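Local coordinates for protein dihydroorotase (Campylobacter jejuni subsp. jejuni, PDB 3PNU) that probably catalyses the reversible, zinc-dependent cyclisation of N-carbamoyl-L-aspartate to (S)-dihydroorotate, the third step of de novo pyrimidine synthesis, at residues H213-L218 against V345-G350; L248-Y253 against A290-Q295; K255-S260 against C311-L316; V284-L289 against K322-E327. All blocks are in the same frame, centred on the assembly; numbering follows the deposited sequence.

Contact 1. Residues H213-L218 against V345-G350; sequences HLIITL and VPYMAG
The phenol of Y347 reaches the aliphatic side chain of I215 hydroxyl first, and the two side chains pass each other at an oblique angle. Y347 OH lies 3.8 Å from I215 CD1 and 4.1 Å from I215 CG2, the ends of two separate branches, while I216 CG2 approaches the same oxygen at 4.2 Å. With CG trans to its backbone N (chi1 176°), the tyrosine stretches away from its own loop, and its hydroxyl end spans most of the distance between backbones whose nearest alpha carbons, I215 CA and M348 CA, are 11.4 Å apart. M348 comes in beside it. Its side chain leaves the turn obliquely and, bent at chi2 (-84°), brings the methyl CE to within 4.2 Å of I215 CD1.

Y347 and M348 are the two central residues of a type II beta turn from P346 to A349, closed by a weak A349 N to P346 O bond of 3.3 Å, so one tight reversal sends both side chains across. The turn lies in the loop before strand 352-357. The facing segment follows strand 205-209 of the parallel barrel sheet, with I216 about 11 Å, side chain to side chain, from the zinc ligand D261. V288 of helix 285-296 packs against both I215 and M348.

Across the two segments the partners of the phenol oxygen are carbon atoms, so the join rests on dispersion and on burial of apolar surface, with no directional bond to fix how the loops are set against each other.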
loop_
_atom_site.group_PDB
_atom_site.type_symbol
_atom_site.label_atom_id
_atom_site.label_comp_id
_atom_site.label_asym_id
_atom_site.label_seq_id
_atom_site.Cartn_x
_atom_site.Cartn_y
_atom_site.Cartn_z
ATOM N N HIS A 213 12.830 4.912 -6.319
ATOM C CA HIS A 213 12.100 6.129 -5.982
ATOM C C HIS A 213 12.136 7.197 -7.057
ATOM O O HIS A 213 11.342 8.178 -6.997
ATOM C CB HIS A 213 12.558 6.686 -4.649
ATOM C CG HIS A 213 12.141 5.851 -3.485
ATOM N ND1 HIS A 213 13.036 5.141 -2.719
ATOM C CD2 HIS A 213 10.914 5.591 -2.973
ATOM C CE1 HIS A 213 12.380 4.493 -1.771
ATOM N NE2 HIS A 213 11.091 4.748 -1.904
ATOM N N LEU A 214 13.041 7.048 -8.029
ATOM C CA LEU A 214 13.083 7.991 -9.147
ATOM C C LEU A 214 12.050 7.582 -10.189
ATOM O O LEU A 214 11.706 8.364 -11.068
ATOM C CB LEU A 214 14.447 7.988 -9.835
ATOM C CG LEU A 214 15.590 8.648 -9.085
ATOM C CD1 LEU A 214 16.919 8.306 -9.776
ATOM C CD2 LEU A 214 15.348 10.156 -8.966
ATOM N N ILE A 215 11.561 6.346 -10.061
ATOM C CA ILE A 215 10.676 5.753 -11.039
ATOM C C ILE A 215 9.221 5.520 -10.598
ATOM O O ILE A 215 8.301 5.920 -11.304
ATOM C CB ILE A 215 11.286 4.401 -11.494
ATOM C CG1 ILE A 215 12.674 4.637 -12.122
ATOM C CG2 ILE A 215 10.371 3.705 -12.487
ATOM C CD1 ILE A 215 13.458 3.357 -12.483
ATOM N N ILE A 216 9.023 4.898 -9.435
ATOM C CA ILE A 216 7.670 4.533 -8.987
ATOM C C ILE A 216 6.980 5.506 -8.014
ATOM O O ILE A 216 7.632 6.355 -7.395
ATOM C CB ILE A 216 7.681 3.129 -8.322
ATOM C CG1 ILE A 216 8.299 3.179 -6.928
ATOM C CG2 ILE A 216 8.414 2.117 -9.214
ATOM C CD1 ILE A 216 8.259 1.878 -6.196
ATOM N N THR A 217 5.657 5.373 -7.918
ATOM C CA THR A 217 4.834 6.106 -6.947
ATOM C C THR A 217 3.969 5.058 -6.254
ATOM O O THR A 217 3.982 3.886 -6.633
ATOM C CB THR A 217 3.890 7.150 -7.563
ATOM O OG1 THR A 217 2.795 6.492 -8.217
ATOM C CG2 THR A 217 4.621 8.074 -8.513
ATOM N N LEU A 218 3.206 5.475 -5.244
ATOM C CA LEU A 218 2.318 4.544 -4.540
ATOM C C LEU A 218 1.381 3.799 -5.516
ATOM O O LEU A 218 1.046 2.645 -5.289
ATOM C CB LEU A 218 1.481 5.285 -3.484
ATOM C CG LEU A 218 0.673 4.395 -2.531
ATOM C CD1 LEU A 218 1.613 3.506 -1.711
ATOM C CD2 LEU A 218 -0.221 5.229 -1.612
ATOM N N VAL A 345 14.655 -12.631 -6.041
ATOM C CA VAL A 345 13.995 -12.043 -7.192
ATOM C C VAL A 345 14.539 -10.634 -7.343
ATOM O O VAL A 345 14.456 -9.827 -6.424
ATOM C CB VAL A 345 12.456 -11.961 -7.023
ATOM C CG1 VAL A 345 11.820 -11.423 -8.308
ATOM C CG2 VAL A 345 11.856 -13.336 -6.656
ATOM N N PRO A 346 15.094 -10.327 -8.511
ATOM C CA PRO A 346 15.647 -9.003 -8.734
ATOM C C PRO A 346 14.607 -8.017 -9.192
ATOM O O PRO A 346 13.533 -8.415 -9.612
ATOM C CB PRO A 346 16.624 -9.239 -9.882
ATOM C CG PRO A 346 15.932 -10.253 -10.706
ATOM C CD PRO A 346 15.229 -11.176 -9.705
ATOM N N TYR A 347 14.965 -6.734 -9.105
ATOM C CA TYR A 347 14.137 -5.632 -9.542
ATOM C C TYR A 347 14.123 -5.675 -11.051
ATOM O O TYR A 347 15.083 -6.154 -11.664
ATOM C CB TYR A 347 14.732 -4.306 -9.035
ATOM C CG TYR A 347 14.011 -3.049 -9.504
ATOM C CD1 TYR A 347 12.691 -2.810 -9.151
ATOM C CD2 TYR A 347 14.654 -2.090 -10.268
ATOM C CE1 TYR A 347 12.024 -1.664 -9.572
ATOM C CE2 TYR A 347 13.986 -0.925 -10.686
ATOM C CZ TYR A 347 12.668 -0.730 -10.319
ATOM O OH TYR A 347 11.973 0.387 -10.716
ATOM N N MET A 348 13.047 -5.191 -11.664
ATOM C CA MET A 348 12.937 -5.212 -13.118
ATOM C C MET A 348 13.007 -6.664 -13.660
ATOM O O MET A 348 13.210 -6.875 -14.850
ATOM C CB MET A 348 14.052 -4.361 -13.723
ATOM C CG MET A 348 13.882 -2.855 -13.562
ATOM S SD MET A 348 12.843 -2.130 -14.838
ATOM C CE MET A 348 12.803 -0.395 -14.355
ATOM N N ALA A 349 12.845 -7.657 -12.780
ATOM C CA ALA A 349 12.880 -9.067 -13.177
ATOM C C ALA A 349 12.106 -9.277 -14.483
ATOM O O ALA A 349 11.052 -8.672 -14.688
ATOM C CB ALA A 349 12.299 -9.934 -12.081
ATOM N N GLY A 350 12.644 -10.109 -15.373
ATOM C CA GLY A 350 12.005 -10.397 -16.672
ATOM C C GLY A 350 11.857 -9.230 -17.640
ATOM O O GLY A 350 11.269 -9.373 -18.710
#

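Contact 2. Residues L248-Y253 against A290-Q295; sequences LAFSGY and AELFKQ
L292 makes the first approach of helix 285-296 to the end of helix 239-250: its CD2 lies 4.4 Å from F250 CZ, a loose apolar touch beside the aromatic pair. F293 follows and carries most of the contact. Its ring receives the edge of F250 in a T-shaped stack, the centroids 5.3 Å apart and the planes at 87°, and F250 CD1 stands 4.0 Å above the middle of the F293 face. The rim of the same ring points at the other helix's backbone, where F293 CE2 is 3.5 Å from A249 O, near the ring plane. The methyl of A249 packs close by, with CB 4.3 Å from F293 CZ.

K294 turns elsewhere, its NZ bonded to N23. One residue on, Q295 reaches back a turn along its own helix, and its NE2 donates to E291 OE1 at 2.9 Å, almost straight at 173°, meeting the carboxylate from above its plane.

The facing helix ends here in a Schellman motif: G252, with positive phi, bonds through N to A249 O, and Y253 N returns to L248 O. F250 O accepts hydrogen bonds from S297, just past helix 285-296, and from N301 near the start of helix 299-314. Strand 256-258 lies between the two helices in the chain, and the C-terminal turn of one packs on the flank of the other, as between successive helices in the outer layer of a TIM barrel.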
loop_
_atom_site.group_PDB
_atom_site.type_symbol
_atom_site.label_atom_id
_atom_site.label_comp_id
_atom_site.label_asym_id
_atom_site.label_seq_id
_atom_site.Cartn_x
_atom_site.Cartn_y
_atom_site.Cartn_z
ATOM N N LEU A 248 16.291 16.741 -8.432
ATOM C CA LEU A 248 17.561 16.822 -7.711
ATOM C C LEU A 248 18.597 15.912 -8.340
ATOM O O LEU A 248 19.745 16.295 -8.520
ATOM C CB LEU A 248 17.406 16.474 -6.225
ATOM C CG LEU A 248 16.656 17.442 -5.300
ATOM C CD1 LEU A 248 16.631 16.872 -3.887
ATOM C CD2 LEU A 248 17.285 18.839 -5.283
ATOM N N ALA A 249 18.195 14.694 -8.656
ATOM C CA ALA A 249 19.106 13.737 -9.260
ATOM C C ALA A 249 19.523 14.192 -10.658
ATOM O O ALA A 249 20.712 14.273 -10.965
ATOM C CB ALA A 249 18.466 12.348 -9.314
ATOM N N PHE A 250 18.547 14.518 -11.495
ATOM C CA PHE A 250 18.840 14.909 -12.883
ATOM C C PHE A 250 19.683 16.157 -12.997
ATOM O O PHE A 250 20.460 16.272 -13.935
ATOM C CB PHE A 250 17.571 15.071 -13.731
ATOM C CG PHE A 250 16.743 13.823 -13.846
ATOM C CD1 PHE A 250 17.335 12.576 -13.851
ATOM C CD2 PHE A 250 15.376 13.906 -14.038
ATOM C CE1 PHE A 250 16.564 11.419 -13.984
ATOM C CE2 PHE A 250 14.610 12.758 -14.177
ATOM C CZ PHE A 250 15.210 11.515 -14.149
ATOM N N SER A 251 19.535 17.087 -12.057
ATOM C CA SER A 251 20.318 18.317 -12.077
ATOM C C SER A 251 21.707 18.098 -11.463
ATOM O O SER A 251 22.535 18.990 -11.487
ATOM C CB SER A 251 19.617 19.400 -11.280
ATOM O OG SER A 251 19.615 19.074 -9.888
ATOM N N GLY A 252 21.949 16.918 -10.905
ATOM C CA GLY A 252 23.219 16.618 -10.261
ATOM C C GLY A 252 23.472 17.408 -8.989
ATOM O O GLY A 252 24.614 17.522 -8.564
ATOM N N TYR A 253 22.418 17.940 -8.368
ATOM C CA TYR A 253 22.560 18.724 -7.130
ATOM C C TYR A 253 23.635 18.115 -6.220
ATOM O O TYR A 253 23.579 16.942 -5.860
ATOM C CB TYR A 253 21.229 18.873 -6.404
ATOM C CG TYR A 253 21.329 19.772 -5.213
ATOM C CD1 TYR A 253 21.503 21.133 -5.378
ATOM C CD2 TYR A 253 21.246 19.267 -3.916
ATOM C CE1 TYR A 253 21.605 21.977 -4.291
ATOM C CE2 TYR A 253 21.343 20.111 -2.816
ATOM C CZ TYR A 253 21.522 21.463 -3.018
ATOM O OH TYR A 253 21.612 22.321 -1.950
ATOM N N ALA A 290 21.444 4.614 -16.620
ATOM C CA ALA A 290 21.937 5.090 -17.906
ATOM C C ALA A 290 20.750 5.528 -18.788
ATOM O O ALA A 290 20.728 6.642 -19.302
ATOM C CB ALA A 290 22.766 4.000 -18.586
ATOM N N GLU A 291 19.754 4.662 -18.937
ATOM C CA GLU A 291 18.576 5.006 -19.763
ATOM C C GLU A 291 17.874 6.281 -19.242
ATOM O O GLU A 291 17.594 7.214 -20.019
ATOM C CB GLU A 291 17.620 3.792 -19.876
ATOM C CG GLU A 291 16.251 4.012 -20.601
ATOM C CD GLU A 291 16.339 4.579 -22.036
ATOM O OE1 GLU A 291 15.272 4.883 -22.627
ATOM O OE2 GLU A 291 17.449 4.736 -22.579
ATOM N N LEU A 292 17.621 6.317 -17.928
ATOM C CA LEU A 292 16.970 7.462 -17.282
ATOM C C LEU A 292 17.658 8.778 -17.537
ATOM O O LEU A 292 17.013 9.761 -17.920
ATOM C CB LEU A 292 16.898 7.238 -15.767
ATOM C CG LEU A 292 15.704 6.443 -15.263
ATOM C CD1 LEU A 292 15.947 5.937 -13.847
ATOM C CD2 LEU A 292 14.466 7.343 -15.364
ATOM N N PHE A 293 18.968 8.811 -17.305
ATOM C CA PHE A 293 19.717 10.054 -17.513
ATOM C C PHE A 293 19.786 10.501 -18.982
ATOM O O PHE A 293 19.809 11.700 -19.236
ATOM C CB PHE A 293 21.083 10.027 -16.809
ATOM C CG PHE A 293 20.991 10.327 -15.334
ATOM C CD1 PHE A 293 20.459 9.391 -14.456
ATOM C CD2 PHE A 293 21.414 11.563 -14.830
ATOM C CE1 PHE A 293 20.351 9.672 -13.101
ATOM C CE2 PHE A 293 21.310 11.851 -13.487
ATOM C CZ PHE A 293 20.782 10.898 -12.613
ATOM N N LYS A 294 19.805 9.574 -19.949
ATOM C CA LYS A 294 19.756 10.011 -21.366
ATOM C C LYS A 294 18.443 10.737 -21.669
ATOM O O LYS A 294 18.438 11.832 -22.238
ATOM C CB LYS A 294 19.875 8.863 -22.355
ATOM C CG LYS A 294 21.272 8.369 -22.607
ATOM C CD LYS A 294 21.291 7.409 -23.812
ATOM C CE LYS A 294 20.916 8.092 -25.146
ATOM N NZ LYS A 294 20.951 7.126 -26.297
ATOM N N GLN A 295 17.329 10.121 -21.272
ATOM C CA GLN A 295 16.011 10.700 -21.539
ATOM C C GLN A 295 15.770 12.022 -20.823
ATOM O O GLN A 295 15.105 12.905 -21.364
ATOM C CB GLN A 295 14.896 9.722 -21.133
ATOM C CG GLN A 295 14.886 8.357 -21.854
ATOM C CD GLN A 295 14.573 8.451 -23.347
ATOM O OE1 GLN A 295 14.238 9.526 -23.864
ATOM N NE2 GLN A 295 14.679 7.313 -24.047
#

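Contact 3. Residues K255-S260 against C311-L316; sequences KVMFGS and CKIYDL
A Met-aromatic contact between M257 and Y314 joins strand 256-258, a strand of the TIM barrel that F258 ties to M33 of strand 31-35 by a backbone hydrogen bond, to the last turn of helix 299-314. The sulfur meets the tyrosine at its edge: M257 SD is 3.9 Å from Y314 CE1 and 5.2 Å from the ring centroid, 76° off the ring normal, and the two side chains cross at about a right angle. The methionine runs out from the strand and then bends at its last torsion (chi3 -79°), which brings SD and CE together against I313.

I313 comes to meet it tip to tip, its CD1 3.8 Å from M257 SD and 4.0 Å from M257 CE. That same methyl also lies 4.1 Å from K255 CA, covering the residue just before the strand. The pair on the helix is itself packed: I313 CG2 sits 3.7 Å above the centre of the Y314 ring, while F113 makes an edge-to-face pair with that ring. K255 directs its amine elsewhere, to the carbonyls of L199 and L205. The helix ends just after Y314, where D315 takes positive phi and L316 N bonds to C311 O.

M257 lies in the layer behind the metal ligands, its side chain about 8 Å from that of H34. The chemistry is soft: a polarisable sulfur probably gains a little from the slightly positive hydrogens of the ring edge, and the rest is dispersion among carbon and sulfur, which places few directional demands on strand or helix.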
loop_
_atom_site.group_PDB
_atom_site.type_symbol
_atom_site.label_atom_id
_atom_site.label_comp_id
_atom_site.label_asym_id
_atom_site.label_seq_id
_atom_site.Cartn_x
_atom_site.Cartn_y
_atom_site.Cartn_z
ATOM N N LYS A 255 24.561 18.006 -3.067
ATOM C CA LYS A 255 24.401 17.345 -1.769
ATOM C C LYS A 255 23.603 16.026 -1.839
ATOM O O LYS A 255 23.316 15.407 -0.802
ATOM C CB LYS A 255 23.789 18.302 -0.748
ATOM C CG LYS A 255 24.576 19.605 -0.591
ATOM C CD LYS A 255 24.285 20.324 0.732
ATOM C CE LYS A 255 22.810 20.621 0.984
ATOM N NZ LYS A 255 22.601 21.155 2.385
ATOM N N VAL A 256 23.244 15.609 -3.058
ATOM C CA VAL A 256 22.526 14.371 -3.269
ATOM C C VAL A 256 23.487 13.342 -3.864
ATOM O O VAL A 256 24.305 13.676 -4.716
ATOM C CB VAL A 256 21.310 14.580 -4.155
ATOM C CG1 VAL A 256 20.836 13.261 -4.725
ATOM C CG2 VAL A 256 20.202 15.274 -3.352
ATOM N N MET A 257 23.397 12.104 -3.390
ATOM C CA MET A 257 24.268 11.020 -3.825
ATOM C C MET A 257 23.414 9.814 -4.117
ATOM O O MET A 257 22.385 9.621 -3.493
ATOM C CB MET A 257 25.224 10.645 -2.698
ATOM C CG MET A 257 26.204 11.731 -2.290
ATOM S SD MET A 257 26.927 11.440 -0.658
ATOM C CE MET A 257 25.622 11.989 0.430
ATOM N N PHE A 258 23.820 8.986 -5.065
ATOM C CA PHE A 258 23.046 7.802 -5.333
ATOM C C PHE A 258 23.298 6.766 -4.254
ATOM O O PHE A 258 24.438 6.530 -3.856
ATOM C CB PHE A 258 23.361 7.214 -6.692
ATOM C CG PHE A 258 22.784 5.866 -6.880
ATOM C CD1 PHE A 258 21.449 5.715 -7.143
ATOM C CD2 PHE A 258 23.577 4.747 -6.767
ATOM C CE1 PHE A 258 20.900 4.449 -7.302
ATOM C CE2 PHE A 258 23.041 3.484 -6.932
ATOM C CZ PHE A 258 21.696 3.345 -7.188
ATOM N N GLY A 259 22.205 6.191 -3.768
ATOM C CA GLY A 259 22.203 5.140 -2.745
ATOM C C GLY A 259 21.040 4.242 -3.140
ATOM O O GLY A 259 19.891 4.665 -3.107
ATOM N N SER A 260 21.330 3.006 -3.516
ATOM C CA SER A 260 20.291 2.124 -4.037
ATOM C C SER A 260 19.334 1.583 -3.013
ATOM O O SER A 260 18.215 1.281 -3.319
ATOM C CB SER A 260 20.942 0.899 -4.679
ATOM O OG SER A 260 21.543 0.079 -3.663
ATOM N N CYS A 311 32.326 11.988 -3.855
ATOM C CA CYS A 311 33.777 12.250 -3.791
ATOM C C CYS A 311 34.096 13.634 -3.254
ATOM O O CYS A 311 34.993 13.777 -2.438
ATOM C CB CYS A 311 34.473 12.007 -5.137
ATOM S SG CYS A 311 34.587 10.242 -5.551
ATOM N N LYS A 312 33.349 14.635 -3.687
ATOM C CA LYS A 312 33.578 16.004 -3.227
ATOM C C LYS A 312 33.184 16.205 -1.754
ATOM O O LYS A 312 33.907 16.835 -1.001
ATOM C CB LYS A 312 32.833 17.003 -4.118
ATOM C CG LYS A 312 33.071 18.431 -3.696
ATOM C CD LYS A 312 32.519 19.423 -4.683
ATOM C CE LYS A 312 32.858 20.842 -4.248
ATOM N NZ LYS A 312 32.475 21.805 -5.312
ATOM N N ILE A 313 32.043 15.644 -1.360
ATOM C CA ILE A 313 31.537 15.740 0.004
ATOM C C ILE A 313 32.473 15.155 1.043
ATOM O O ILE A 313 32.658 15.736 2.120
ATOM C CB ILE A 313 30.172 15.035 0.117
ATOM C CG1 ILE A 313 29.117 15.863 -0.613
ATOM C CG2 ILE A 313 29.789 14.835 1.596
ATOM C CD1 ILE A 313 27.784 15.176 -0.772
ATOM N N TYR A 314 33.070 14.013 0.724
ATOM C CA TYR A 314 33.959 13.327 1.669
ATOM C C TYR A 314 35.461 13.409 1.347
ATOM O O TYR A 314 36.267 13.014 2.178
ATOM C CB TYR A 314 33.569 11.840 1.805
ATOM C CG TYR A 314 32.176 11.598 2.327
ATOM C CD1 TYR A 314 31.138 11.280 1.462
ATOM C CD2 TYR A 314 31.881 11.716 3.689
ATOM C CE1 TYR A 314 29.865 11.067 1.927
ATOM C CE2 TYR A 314 30.604 11.510 4.157
ATOM C CZ TYR A 314 29.596 11.179 3.263
ATOM O OH TYR A 314 28.305 10.961 3.699
ATOM N N ASP A 315 35.831 13.925 0.174
ATOM C CA ASP A 315 37.248 14.014 -0.258
ATOM C C ASP A 315 37.822 12.649 -0.445
ATOM O O ASP A 315 38.795 12.282 0.201
ATOM C CB ASP A 315 38.131 14.758 0.739
ATOM C CG ASP A 315 38.237 16.227 0.449
ATOM O OD1 ASP A 315 38.160 16.612 -0.738
ATOM O OD2 ASP A 315 38.421 16.992 1.421
ATOM N N LEU A 316 37.203 11.881 -1.315
ATOM C CA LEU A 316 37.671 10.550 -1.578
ATOM C C LEU A 316 38.701 10.583 -2.702
ATOM O O LEU A 316 38.702 11.487 -3.543
ATOM C CB LEU A 316 36.508 9.654 -1.985
ATOM C CG LEU A 316 35.335 9.591 -1.024
ATOM C CD1 LEU A 316 34.286 8.693 -1.639
ATOM C CD2 LEU A 316 35.737 9.107 0.356
#

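Contact 4. Residues V284-L289 against K322-E327; sequences VILPVL and KILTLE
L286 of helix 285-296 and L324 of strand 323-327 meet through their branch ends, CD1 to CD1 at 3.8 Å, the side chains crossing at roughly a right angle. L326 meets the same residue nearer its backbone: its CD1 is 3.9 Å from L286 CB. L324 and L326, two apart on the strand, both point toward the helix, so L286 is met by neighbouring leucines from one face of the sheet.

The same L326 methyl also packs on helix backbone, its CD1 3.8 Å from L286 O and 4.4 Å from P287 N, a nitrogen with no hydrogen to offer. The helix and strand axes approach to 9.6 Å and cross at -54°. Strand 323-327 is an inner strand of the four-stranded antiparallel sheet beside the barrel, as in the small beta domain of amidohydrolases, and L27 and L357 from its flanking strands extend the apolar surface on which the barrel's helix lies.

Polar groups flank the apolar patch: just before the strand K322 NZ is gripped by the carbonyls of A51, F54 and N88, and at its last residue E327 OE1 forms a salt bridge with K329.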
loop_
_atom_site.group_PDB
_atom_site.type_symbol
_atom_site.label_atom_id
_atom_site.label_comp_id
_atom_site.label_asym_id
_atom_site.label_seq_id
_atom_site.Cartn_x
_atom_site.Cartn_y
_atom_site.Cartn_z
ATOM N N VAL A 284 20.705 -4.301 -11.718
ATOM C CA VAL A 284 20.185 -3.521 -12.839
ATOM C C VAL A 284 20.368 -2.010 -12.748
ATOM O O VAL A 284 19.932 -1.278 -13.644
ATOM C CB VAL A 284 18.675 -3.854 -13.012
ATOM C CG1 VAL A 284 18.484 -5.335 -13.384
ATOM C CG2 VAL A 284 17.884 -3.544 -11.712
ATOM N N ILE A 285 21.055 -1.545 -11.700
ATOM C CA ILE A 285 21.217 -0.090 -11.445
ATOM C C ILE A 285 21.821 0.725 -12.569
ATOM O O ILE A 285 21.209 1.678 -13.064
ATOM C CB ILE A 285 22.109 0.173 -10.217
ATOM C CG1 ILE A 285 21.449 -0.341 -8.943
ATOM C CG2 ILE A 285 22.395 1.671 -10.098
ATOM C CD1 ILE A 285 22.397 -0.518 -7.787
ATOM N N LEU A 286 23.039 0.367 -12.965
ATOM C CA LEU A 286 23.737 1.140 -13.985
ATOM C C LEU A 286 22.981 1.265 -15.284
ATOM O O LEU A 286 22.780 2.384 -15.777
ATOM C CB LEU A 286 25.149 0.590 -14.223
ATOM C CG LEU A 286 26.077 0.776 -13.024
ATOM C CD1 LEU A 286 27.446 0.185 -13.344
ATOM C CD2 LEU A 286 26.170 2.261 -12.665
ATOM N N PRO A 287 22.550 0.137 -15.847
ATOM C CA PRO A 287 21.844 0.293 -17.124
ATOM C C PRO A 287 20.535 1.090 -16.976
ATOM O O PRO A 287 20.256 1.991 -17.796
ATOM C CB PRO A 287 21.615 -1.158 -17.593
ATOM C CG PRO A 287 21.930 -2.041 -16.404
ATOM C CD PRO A 287 22.808 -1.272 -15.489
ATOM N N VAL A 288 19.762 0.800 -15.922
ATOM C CA VAL A 288 18.508 1.525 -15.718
ATOM C C VAL A 288 18.815 3.015 -15.555
ATOM O O VAL A 288 18.183 3.844 -16.212
ATOM C CB VAL A 288 17.676 0.982 -14.528
ATOM C CG1 VAL A 288 16.330 1.731 -14.450
ATOM C CG2 VAL A 288 17.450 -0.539 -14.662
ATOM N N LEU A 289 19.806 3.352 -14.719
ATOM C CA LEU A 289 20.208 4.766 -14.546
ATOM C C LEU A 289 20.683 5.388 -15.856
ATOM O O LEU A 289 20.385 6.552 -16.163
ATOM C CB LEU A 289 21.311 4.926 -13.491
ATOM C CG LEU A 289 20.911 4.911 -12.005
ATOM C CD1 LEU A 289 22.145 4.986 -11.122
ATOM C CD2 LEU A 289 19.963 6.051 -11.677
ATOM N N LYS A 322 38.115 2.877 -11.616
ATOM C CA LYS A 322 37.355 1.762 -12.127
ATOM C C LYS A 322 36.398 2.344 -13.137
ATOM O O LYS A 322 35.350 2.842 -12.774
ATOM C CB LYS A 322 36.619 1.041 -10.994
ATOM C CG LYS A 322 35.699 -0.093 -11.438
ATOM C CD LYS A 322 35.337 -1.011 -10.261
ATOM C CE LYS A 322 34.511 -2.206 -10.693
ATOM N NZ LYS A 322 34.414 -3.193 -9.593
ATOM N N ILE A 323 36.779 2.312 -14.406
ATOM C CA ILE A 323 35.923 2.830 -15.464
ATOM C C ILE A 323 35.056 1.709 -16.009
ATOM O O ILE A 323 35.553 0.627 -16.311
ATOM C CB ILE A 323 36.730 3.485 -16.622
ATOM C CG1 ILE A 323 37.566 4.655 -16.084
ATOM C CG2 ILE A 323 35.790 3.982 -17.738
ATOM C CD1 ILE A 323 38.242 5.494 -17.165
ATOM N N LEU A 324 33.755 1.977 -16.109
ATOM C CA LEU A 324 32.794 1.021 -16.631
ATOM C C LEU A 324 32.148 1.634 -17.846
ATOM O O LEU A 324 31.827 2.824 -17.833
ATOM C CB LEU A 324 31.738 0.701 -15.583
ATOM C CG LEU A 324 32.240 -0.148 -14.412
ATOM C CD1 LEU A 324 31.269 -0.124 -13.275
ATOM C CD2 LEU A 324 32.538 -1.603 -14.854
ATOM N N THR A 325 31.968 0.822 -18.892
ATOM C CA THR A 325 31.367 1.278 -20.146
ATOM C C THR A 325 30.048 0.574 -20.365
ATOM O O THR A 325 29.954 -0.648 -20.212
ATOM C CB THR A 325 32.268 0.989 -21.392
ATOM O OG1 THR A 325 33.615 1.403 -21.138
ATOM C CG2 THR A 325 31.739 1.727 -22.626
ATOM N N LEU A 326 29.042 1.347 -20.752
ATOM C CA LEU A 326 27.715 0.819 -20.986
ATOM C C LEU A 326 27.279 1.076 -22.425
ATOM O O LEU A 326 27.289 2.211 -22.898
ATOM C CB LEU A 326 26.734 1.462 -20.015
ATOM C CG LEU A 326 27.079 1.295 -18.530
ATOM C CD1 LEU A 326 26.025 1.996 -17.715
ATOM C CD2 LEU A 326 27.192 -0.177 -18.122
ATOM N N GLU A 327 26.888 0.003 -23.103
ATOM C CA GLU A 327 26.478 0.049 -24.506
ATOM C C GLU A 327 25.016 -0.262 -24.635
ATOM O O GLU A 327 24.461 -0.983 -23.800
ATOM C CB GLU A 327 27.216 -1.027 -25.285
ATOM C CG GLU A 327 28.729 -0.936 -25.229
ATOM C CD GLU A 327 29.399 -2.158 -25.828
ATOM O OE1 GLU A 327 28.860 -3.282 -25.658
ATOM O OE2 GLU A 327 30.469 -1.990 -26.451
#

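From the N terminus, the chain first enters contact 1 at 213-218, and that loop closes only at 345-350, so the other three contacts are nested inside it. Within it, 248-253 opens contact 2, 255-260 opens contact 3 and 284-289 opens contact 4. They close in the same order at 290-295, 311-316 and 322-327, so each crosses the other two. Helix 285-296 serves both contact 2 and contact 4, and its L292 and L289 also touch I215 and L214 of contact 1. F258 and S260 on the strand side of contact 3 pack on I285 of contact 4. Together they tie barrel strand, outer helices, antiparallel sheet and a loop near the active site.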